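PDB 4AUR: LEOA from Escherichia coli, which is a bacterial dynamin-like protein that probably binds and hydrolyses GTP through a P-loop domain joined to a long helical domain. Local coordinates for residues Q560-L563 against A564-V568; A14-S17 against L18-L21. One frame throughout, in Å; residues are numbered along the deposited sequence.

How the contacts relate
The two contacts are short pieces, about two turns each, of two different helices from opposite ends of the chain. Contact 2 comes first, on helix 3-30, and contact 1 lies on helix 547-567, more than five hundred residues later and close to the last modelled residue. Their centres are nevertheless only about 13 Å apart, and Leu566 O comes within 3.9 Å of Gln20 OE1 in plain packing. Both pieces also rest on the same long partner, helix 275-343: contact 2 through Leu18 and Leu21, contact 1 through Gln560 and Met567. The N-terminal and C-terminal helices thus come together beside that helix, an arrangement consistent with the helical bundles of dynamin-like proteins.

Contact 1: residues Q560-L563 against A564-V568; sequences QTQL and AQLMV
The last turns of helix 547-567 carry this contact, with Gln560, Thr561 and Gln562 handing their carbonyls to the residues one turn further on. Ala564 N binds Gln560 O at 2.8 Å. Gln565 N follows on Thr561 O at 3.2 Å, and Leu566 N on Gln562 O at 3.0 Å. Over the same turn the side chain of Leu566 lies against the backbone it has just bonded: its CG sits 3.3 Å from Gln562 O, and CD1 runs on to meet Gln562 CG at 4.1 Å. Gln562 holds its CG anti to the backbone N (chi1 -174°) and then bends at chi2, which carries the amide past Gln565; the two amide planes are turned 55° apart, and Gln562 OE1 stays 4.2 Å from Gln565 OE1. As the C-terminal helix of the chain, this element packs into the helical part of a dynamin-like fold: Leu563 and Leu566 face helix 3-30 through Met27 and Met24 respectively, while Gln560 touches Ser290 and Leu293 of helix 275-343. The Gln560 chain bends at chi2 (-87°), carrying NE2 forward along the helix to 3.7 Å from Ala564 CB. Near the end of the helix, Met567, a selenomethionine, has its CB beside Leu563 O, but the selenium end leads off toward Ile283 and Thr287 of helix 275-343. Thr561 OG1 is hydrogen-bonded back to Ser557 O, one turn earlier.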
ATOM      1  N   GLN A 560       2.482   6.428  -9.610  1.00 19.55           N
ATOM      2  CA  GLN A 560       1.498   5.370  -9.416  1.00 19.74           C
ATOM      3  C   GLN A 560       0.057   5.816  -9.749  1.00 21.71           C
ATOM      4  O   GLN A 560      -0.835   5.004 -10.035  1.00 22.34           O
ATOM      5  CB  GLN A 560       1.588   4.871  -7.994  1.00 19.76           C
ATOM      6  CG  GLN A 560       0.647   3.734  -7.655  1.00 19.72           C
ATOM      7  CD  GLN A 560      -0.710   4.205  -7.208  1.00 19.74           C
ATOM      8  OE1 GLN A 560      -0.873   5.341  -6.789  1.00 21.44           O
ATOM      9  NE2 GLN A 560      -1.685   3.336  -7.283  1.00 19.35           N
ATOM     10  N   THR A 561      -0.189   7.111  -9.693  1.00 22.77           N
ATOM     11  CA  THR A 561      -1.500   7.601  -9.999  1.00 23.26           C
ATOM     12  C   THR A 561      -1.781   7.266 -11.447  1.00 23.99           C
ATOM     13  O   THR A 561      -2.863   6.789 -11.781  1.00 24.83           O
ATOM     14  CB  THR A 561      -1.566   9.111  -9.799  1.00 24.07           C
ATOM     15  OG1 THR A 561      -1.344   9.414  -8.416  1.00 24.66           O
ATOM     16  CG2 THR A 561      -2.946   9.642 -10.207  1.00 25.67           C
ATOM     17  N   GLN A 562      -0.782   7.507 -12.293  1.00 24.46           N
ATOM     18  CA  GLN A 562      -0.840   7.186 -13.714  1.00 24.06           C
ATOM     19  C   GLN A 562      -0.934   5.688 -13.959  1.00 22.28           C
ATOM     20  O   GLN A 562      -1.685   5.249 -14.763  1.00 20.31           O
ATOM     21  CB  GLN A 562       0.396   7.746 -14.391  1.00 25.81           C
ATOM     22  CG  GLN A 562       0.425   7.625 -15.901  1.00 28.97           C
ATOM     23  CD  GLN A 562      -0.604   8.490 -16.604  1.00 31.96           C
ATOM     24  OE1 GLN A 562      -0.831   8.312 -17.793  1.00 38.38           O
ATOM     25  NE2 GLN A 562      -1.232   9.430 -15.880  1.00 33.25           N
ATOM     26  N   LEU A 563      -0.142   4.899 -13.256  1.00 23.60           N
ATOM     27  CA  LEU A 563      -0.215   3.448 -13.382  1.00 21.96           C
ATOM     28  C   LEU A 563      -1.598   2.952 -13.023  1.00 21.74           C
ATOM     29  O   LEU A 563      -2.152   2.106 -13.717  1.00 22.38           O
ATOM     30  CB  LEU A 563       0.828   2.759 -12.493  1.00 21.05           C
ATOM     31  CG  LEU A 563       2.271   2.855 -12.991  1.00 20.69           C
ATOM     32  CD1 LEU A 563       3.260   2.444 -11.901  1.00 20.04           C
ATOM     33  CD2 LEU A 563       2.464   2.013 -14.249  1.00 20.66           C
ATOM     34  N   ALA A 564      -2.170   3.467 -11.946  1.00 21.31           N
ATOM     35  CA  ALA A 564      -3.472   2.981 -11.541  1.00 21.75           C
ATOM     36  C   ALA A 564      -4.499   3.247 -12.652  1.00 23.29           C
ATOM     37  O   ALA A 564      -5.373   2.414 -12.939  1.00 22.76           O
ATOM     38  CB  ALA A 564      -3.893   3.606 -10.229  1.00 21.27           C
ATOM     39  N   GLN A 565      -4.370   4.410 -13.279  1.00 24.61           N
ATOM     40  CA  GLN A 565      -5.194   4.765 -14.401  1.00 26.27           C
ATOM     41  C   GLN A 565      -5.035   3.786 -15.546  1.00 26.46           C
ATOM     42  O   GLN A 565      -6.020   3.384 -16.179  1.00 29.19           O
ATOM     43  CB  GLN A 565      -4.858   6.168 -14.863  1.00 28.28           C
ATOM     44  CG  GLN A 565      -5.547   6.578 -16.141  1.00 32.75           C
ATOM     45  CD  GLN A 565      -5.454   8.072 -16.394  1.00 39.37           C
ATOM     46  OE1 GLN A 565      -4.991   8.509 -17.464  1.00 43.48           O
ATOM     47  NE2 GLN A 565      -5.890   8.874 -15.412  1.00 39.06           N
ATOM     48  N   LEU A 566      -3.806   3.400 -15.831  1.00 25.61           N
ATOM     49  CA  LEU A 566      -3.549   2.573 -17.004  1.00 26.79           C
ATOM     50  C   LEU A 566      -4.046   1.164 -16.797  1.00 26.86           C
ATOM     51  O   LEU A 566      -4.258   0.413 -17.743  1.00 27.70           O
ATOM     52  CB  LEU A 566      -2.058   2.564 -17.325  1.00 26.16           C
ATOM     53  CG  LEU A 566      -1.520   3.918 -17.809  1.00 25.11           C
ATOM     54  CD1 LEU A 566      -0.015   3.963 -17.728  1.00 24.61           C
ATOM     55  CD2 LEU A 566      -1.976   4.220 -19.222  1.00 26.60           C
HETATM   56  N   MSE A 567      -4.263   0.847 -15.540  1.00 28.78           N
HETATM   57  CA  MSE A 567      -4.477  -0.496 -15.086  1.00 32.20           C
HETATM   58  C   MSE A 567      -5.938  -0.803 -14.935  1.00 35.95           C
HETATM   59  O   MSE A 567      -6.309  -1.951 -14.799  1.00 38.50           O
HETATM   60  CB  MSE A 567      -3.667  -0.503 -13.784  1.00 32.99           C
HETATM   61  CG  MSE A 567      -3.567  -1.842 -13.114  1.00 34.73           C
HETATM   62 SE   MSE A 567      -2.100  -2.869 -13.910  0.79 38.34          SE
HETATM   63  CE  MSE A 567      -2.103  -3.991 -12.292  1.00 37.35           C
ATOM     64  N   VAL A 568      -6.793   0.216 -14.974  1.00 44.24           N
ATOM     65  CA  VAL A 568      -8.233   0.021 -14.796  1.00 48.61           C
ATOM     66  C   VAL A 568      -8.774  -0.887 -15.898  1.00 55.39           C
ATOM     67  O   VAL A 568      -9.456  -1.886 -15.604  1.00 55.07           O
ATOM     68  CB  VAL A 568      -9.005   1.372 -14.754  1.00 50.24           C
ATOM     69  CG1 VAL A 568     -10.465   1.212 -15.169  1.00 50.37           C
ATOM     70  CG2 VAL A 568      -8.930   1.989 -13.365  1.00 49.49           C
TER

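Contact 2: residues A14-S17 against L18-L21; sequences AINS and LLQL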
ATOM      1  N   ALA A  14      -7.464  -5.366 -28.121  1.00 24.71           N
ATOM      2  CA  ALA A  14      -6.156  -5.959 -27.827  1.00 24.64           C
ATOM      3  C   ALA A  14      -5.031  -4.999 -28.138  1.00 24.01           C
ATOM      4  O   ALA A  14      -4.040  -4.939 -27.425  1.00 24.09           O
ATOM      5  CB  ALA A  14      -5.956  -7.245 -28.610  1.00 23.91           C
ATOM      6  N   ILE A  15      -5.191  -4.268 -29.225  1.00 23.82           N
ATOM      7  CA  ILE A  15      -4.279  -3.217 -29.555  1.00 23.18           C
ATOM      8  C   ILE A  15      -4.304  -2.147 -28.462  1.00 23.94           C
ATOM      9  O   ILE A  15      -3.247  -1.735 -27.996  1.00 25.24           O
ATOM     10  CB  ILE A  15      -4.605  -2.643 -30.921  1.00 22.96           C
ATOM     11  CG1 ILE A  15      -4.126  -3.597 -31.990  1.00 23.01           C
ATOM     12  CG2 ILE A  15      -3.919  -1.302 -31.118  1.00 25.01           C
ATOM     13  CD1 ILE A  15      -4.753  -3.320 -33.338  1.00 23.25           C
ATOM     14  N   ASN A  16      -5.475  -1.720 -28.012  1.00 23.72           N
ATOM     15  CA  ASN A  16      -5.499  -0.769 -26.916  1.00 25.36           C
ATOM     16  C   ASN A  16      -4.765  -1.291 -25.697  1.00 25.75           C
ATOM     17  O   ASN A  16      -3.866  -0.623 -25.183  1.00 25.24           O
ATOM     18  CB  ASN A  16      -6.909  -0.417 -26.501  1.00 27.91           C
ATOM     19  CG  ASN A  16      -7.551   0.612 -27.418  1.00 31.17           C
ATOM     20  OD1 ASN A  16      -6.874   1.425 -28.080  1.00 31.62           O
ATOM     21  ND2 ASN A  16      -8.882   0.584 -27.457  1.00 32.14           N
ATOM     22  N   SER A  17      -5.128  -2.493 -25.256  1.00 25.34           N
ATOM     23  CA  SER A  17      -4.524  -3.080 -24.090  1.00 25.28           C
ATOM     24  C   SER A  17      -2.992  -3.066 -24.199  1.00 25.27           C
ATOM     25  O   SER A  17      -2.291  -2.939 -23.194  1.00 26.57           O
ATOM     26  CB  SER A  17      -5.021  -4.494 -23.907  1.00 27.94           C
ATOM     27  OG  SER A  17      -4.316  -5.383 -24.773  1.00 33.23           O
ATOM     28  N   LEU A  18      -2.466  -3.156 -25.417  1.00 24.37           N
ATOM     29  CA  LEU A  18      -1.024  -3.084 -25.617  1.00 23.08           C
ATOM     30  C   LEU A  18      -0.493  -1.659 -25.581  1.00 23.32           C
ATOM     31  O   LEU A  18       0.627  -1.426 -25.164  1.00 20.87           O
ATOM     32  CB  LEU A  18      -0.649  -3.737 -26.938  1.00 23.31           C
ATOM     33  CG  LEU A  18      -0.663  -5.248 -26.950  1.00 22.24           C
ATOM     34  CD1 LEU A  18      -0.485  -5.738 -28.364  1.00 22.54           C
ATOM     35  CD2 LEU A  18       0.441  -5.761 -26.040  1.00 22.53           C
ATOM     36  N   LEU A  19      -1.290  -0.699 -26.032  1.00 24.44           N
ATOM     37  CA  LEU A  19      -0.900   0.693 -25.848  1.00 24.50           C
ATOM     38  C   LEU A  19      -0.860   1.054 -24.351  1.00 23.95           C
ATOM     39  O   LEU A  19       0.009   1.786 -23.920  1.00 24.39           O
ATOM     40  CB  LEU A  19      -1.804   1.646 -26.637  1.00 23.81           C
ATOM     41  CG  LEU A  19      -1.688   1.610 -28.167  1.00 24.18           C
ATOM     42  CD1 LEU A  19      -2.851   2.342 -28.824  1.00 25.74           C
ATOM     43  CD2 LEU A  19      -0.403   2.208 -28.676  1.00 24.13           C
ATOM     44  N   GLN A  20      -1.788   0.535 -23.561  1.00 24.68           N
ATOM     45  CA  GLN A  20      -1.774   0.784 -22.120  1.00 25.06           C
ATOM     46  C   GLN A  20      -0.572   0.120 -21.498  1.00 24.24           C
ATOM     47  O   GLN A  20       0.017   0.628 -20.564  1.00 22.57           O
ATOM     48  CB  GLN A  20      -3.020   0.223 -21.467  1.00 26.81           C
ATOM     49  CG  GLN A  20      -4.309   0.931 -21.871  1.00 28.45           C
ATOM     50  CD  GLN A  20      -5.503   0.005 -21.784  1.00 29.97           C
ATOM     51  OE1 GLN A  20      -5.449  -1.046 -21.136  1.00 31.51           O
ATOM     52  NE2 GLN A  20      -6.587   0.382 -22.435  1.00 31.58           N
ATOM     53  N   LEU A  21      -0.214  -1.042 -22.027  1.00 25.36           N
ATOM     54  CA  LEU A  21       1.003  -1.712 -21.615  1.00 23.97           C
ATOM     55  C   LEU A  21       2.192  -0.819 -21.845  1.00 23.66           C
ATOM     56  O   LEU A  21       2.996  -0.620 -20.961  1.00 26.81           O
ATOM     57  CB  LEU A  21       1.170  -3.026 -22.363  1.00 24.31           C
ATOM     58  CG  LEU A  21       2.244  -3.957 -21.812  1.00 24.26           C
ATOM     59  CD1 LEU A  21       1.993  -4.167 -20.331  1.00 25.09           C
ATOM     60  CD2 LEU A  21       2.262  -5.274 -22.554  1.00 23.68           C
TER
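Gln20 folds back over the preceding turn of helix 3-30, lying on Asn16 and Ser17. Its CB is 3.7 Å from Ser17 O; CG, anti to the carbonyl carbon (chi1 -67°), comes equally close to Asn16 O. The chain then runs extended, with CD 3.8 Å from Asn16 O and Ser17 CA slightly farther, and the two ends of the amide meet different residues: OE1 reaches Ser17 CA at 3.7 Å, while NE2 passes Asn16 O at 4.0 Å and Asn16 CB slightly farther off. The same pair is joined through the backbone, Gln20 N to Asn16 O at 2.9 Å. Ser17 also turns back along the helix. Its OG stands between the backbone N and the carbonyl carbon and donates to Ala14 O at 2.7 Å, arriving on the same face of that carbonyl as Leu18 N. One oxygen therefore takes two bonds. Leu19 CD1 lies alongside Ile15 CG2 at 4.4 Å, a loose apolar touch. Among the surrounding elements, Ile15 and Leu18 pack on helix 38-51, where both touch Ile49, with Ile15 also on Glu50 and Leu18 on Ile46. Leu18 reaches across to Met275 of helix 275-343, where Leu21 continues the seam against Val278, Lys279 and Val282.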